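Local structure of sigma-54 interaction domain protein (Enterococcus faecalis, 3GDW) at residues Leu67-Met72 with Leu102-Met107. The protein is of unknown function as a whole, but this fragment is its PTS EIIA domain of the mannose type, a family that probably serves in phosphoryl transfer. Residues are numbered along the deposited sequence; the frame is centred on the assembly and turned at random.
Sequences LLLTDM and LEAIRM
D71 OD2, just past the strand whose L67 and L69 meet A104, is gripped twice: by the backbone N of H12 and by T98 OG1 of the second subunit. The other oxygen, D71 OD1, takes a bent bond from M72 N (2.8 Å, N-H...O angle 138°), approached from above the carboxylate plane. Together these bonds probably restrict rotation of the carboxylate. Between strand and helix the contact is purely apolar, with no hydrogen bond crossing it. A single methyl, A104 CB, meets two leucine tips: L67 CD2 lies 3.8 Å from A104 CB, and L69 CD1 lies 3.7 Å from it. L67 CD2 and L69 CD1 stand 4.6 Å apart, so A104 CB sits across the notch between them. Different chi1 rotamers bring the two tips together: L67 has CG anti to its backbone N (chi1 177°), whereas L69 has CG anti to its carbonyl carbon (chi1 -63°). The interface is small, 87 Å² in all, yet all three touching residues are buried. L67 also packs on I117 of helix 114-135, and I105 reaches V7, so helix 98-109 also touches the adjacent strand 6-12. The arrangement is that of a three-layer alpha/beta/alpha sandwich built on a parallel sheet of strand order 2-1-3-4, helix 98-109 lying on one face, as in mannose-type EIIA domains.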
loop_
_atom_site.group_PDB
_atom_site.type_symbol
_atom_site.label_atom_id
_atom_site.label_comp_id
_atom_site.label_asym_id
_atom_site.label_seq_id
_atom_site.Cartn_x
_atom_site.Cartn_y
_atom_site.Cartn_z
ATOM N N LEU B 67 -3.197 -12.720 11.292
ATOM C CA LEU B 67 -2.309 -11.709 10.768
ATOM C C LEU B 67 -3.098 -10.436 10.400
ATOM O O LEU B 67 -3.964 -10.481 9.523
ATOM C CB LEU B 67 -1.577 -12.270 9.533
ATOM C CG LEU B 67 -0.643 -11.326 8.797
ATOM C CD1 LEU B 67 0.602 -11.011 9.667
ATOM C CD2 LEU B 67 -0.255 -11.945 7.454
ATOM N N LEU B 68 -2.788 -9.329 11.075
ATOM C CA LEU B 68 -3.349 -7.998 10.752
ATOM C C LEU B 68 -2.399 -7.272 9.828
ATOM O O LEU B 68 -1.222 -7.073 10.167
ATOM C CB LEU B 68 -3.513 -7.133 12.011
ATOM C CG LEU B 68 -4.405 -7.680 13.133
ATOM C CD1 LEU B 68 -4.665 -6.583 14.178
ATOM C CD2 LEU B 68 -5.760 -8.226 12.609
ATOM N N LEU B 69 -2.911 -6.894 8.672
ATOM C CA LEU B 69 -2.175 -6.105 7.701
ATOM C C LEU B 69 -2.786 -4.711 7.695
ATOM O O LEU B 69 -3.958 -4.547 7.363
ATOM C CB LEU B 69 -2.338 -6.767 6.320
ATOM C CG LEU B 69 -1.753 -8.176 6.182
ATOM C CD1 LEU B 69 -1.989 -8.690 4.761
ATOM C CD2 LEU B 69 -0.235 -8.204 6.537
ATOM N N THR B 70 -2.012 -3.707 8.089
ATOM C CA THR B 70 -2.511 -2.340 8.168
ATOM C C THR B 70 -1.668 -1.380 7.301
ATOM O O THR B 70 -0.639 -1.763 6.738
ATOM C CB THR B 70 -2.501 -1.822 9.651
ATOM O OG1 THR B 70 -1.135 -1.659 10.107
ATOM C CG2 THR B 70 -3.259 -2.796 10.574
ATOM N N ASP B 71 -2.104 -0.130 7.216
ATOM C CA ASP B 71 -1.342 0.872 6.500
ATOM C C ASP B 71 -0.490 1.743 7.444
ATOM O O ASP B 71 0.736 1.780 7.301
ATOM C CB ASP B 71 -2.227 1.709 5.537
ATOM C CG ASP B 71 -3.493 2.294 6.207
ATOM O OD1 ASP B 71 -3.734 2.106 7.447
ATOM O OD2 ASP B 71 -4.249 2.973 5.476
HETATM N N MSE B 72 -1.118 2.458 8.373
HETATM C CA MSE B 72 -0.412 3.458 9.179
HETATM C C MSE B 72 -1.204 3.777 10.452
HETATM O O MSE B 72 -2.237 3.156 10.717
HETATM C CB MSE B 72 -0.211 4.729 8.349
HETATM C CG MSE B 72 -1.529 5.270 7.809
HETATM SE SE MSE B 72 -1.393 6.888 6.855
HETATM C CE MSE B 72 -0.477 7.967 8.219
ATOM N N LEU B 102 -1.407 -10.005 -1.245
ATOM C CA LEU B 102 -1.340 -11.168 -2.119
ATOM C C LEU B 102 -0.524 -12.301 -1.510
ATOM O O LEU B 102 -0.986 -13.433 -1.457
ATOM C CB LEU B 102 -0.779 -10.779 -3.483
ATOM C CG LEU B 102 -0.630 -11.865 -4.559
ATOM C CD1 LEU B 102 -1.965 -12.524 -4.788
ATOM C CD2 LEU B 102 -0.178 -11.224 -5.843
ATOM N N GLU B 103 0.684 -11.985 -1.062
ATOM C CA GLU B 103 1.568 -12.987 -0.464
ATOM C C GLU B 103 1.006 -13.576 0.836
ATOM O O GLU B 103 1.120 -14.780 1.065
ATOM C CB GLU B 103 2.999 -12.418 -0.318
ATOM C CG GLU B 103 3.598 -12.125 -1.709
ATOM C CD GLU B 103 4.947 -11.426 -1.755
ATOM O OE1 GLU B 103 5.129 -10.329 -1.169
ATOM O OE2 GLU B 103 5.820 -11.956 -2.465
ATOM N N ALA B 104 0.366 -12.743 1.659
ATOM C CA ALA B 104 -0.243 -13.204 2.910
ATOM C C ALA B 104 -1.391 -14.188 2.659
ATOM O O ALA B 104 -1.446 -15.256 3.248
ATOM C CB ALA B 104 -0.743 -12.028 3.722
ATOM N N ILE B 105 -2.302 -13.814 1.779
ATOM C CA ILE B 105 -3.454 -14.681 1.476
ATOM C C ILE B 105 -2.979 -15.974 0.788
ATOM O O ILE B 105 -3.448 -17.075 1.120
ATOM C CB ILE B 105 -4.507 -13.911 0.619
ATOM C CG1 ILE B 105 -5.031 -12.682 1.390
ATOM C CG2 ILE B 105 -5.661 -14.799 0.219
ATOM C CD1 ILE B 105 -5.959 -12.983 2.548
ATOM N N ARG B 106 -2.020 -15.857 -0.138
ATOM C CA ARG B 106 -1.553 -17.051 -0.861
ATOM C C ARG B 106 -1.014 -18.073 0.140
ATOM O O ARG B 106 -1.432 -19.265 0.157
ATOM C CB ARG B 106 -0.476 -16.689 -1.888
ATOM C CG ARG B 106 -0.119 -17.844 -2.844
ATOM C CD ARG B 106 1.032 -17.511 -3.798
ATOM N NE ARG B 106 1.986 -16.533 -3.259
ATOM C CZ ARG B 106 2.980 -16.811 -2.414
ATOM N NH1 ARG B 106 3.174 -18.058 -1.980
ATOM N NH2 ARG B 106 3.780 -15.836 -2.005
HETATM N N MSE B 107 -0.107 -17.607 0.995
HETATM C CA MSE B 107 0.511 -18.497 1.970
HETATM C C MSE B 107 -0.487 -19.010 3.000
HETATM O O MSE B 107 -0.485 -20.214 3.314
HETATM C CB MSE B 107 1.695 -17.815 2.647
HETATM C CG MSE B 107 2.796 -17.511 1.678
HETATM SE SE MSE B 107 4.365 -16.748 2.529
HETATM C CE MSE B 107 3.748 -15.006 3.037
#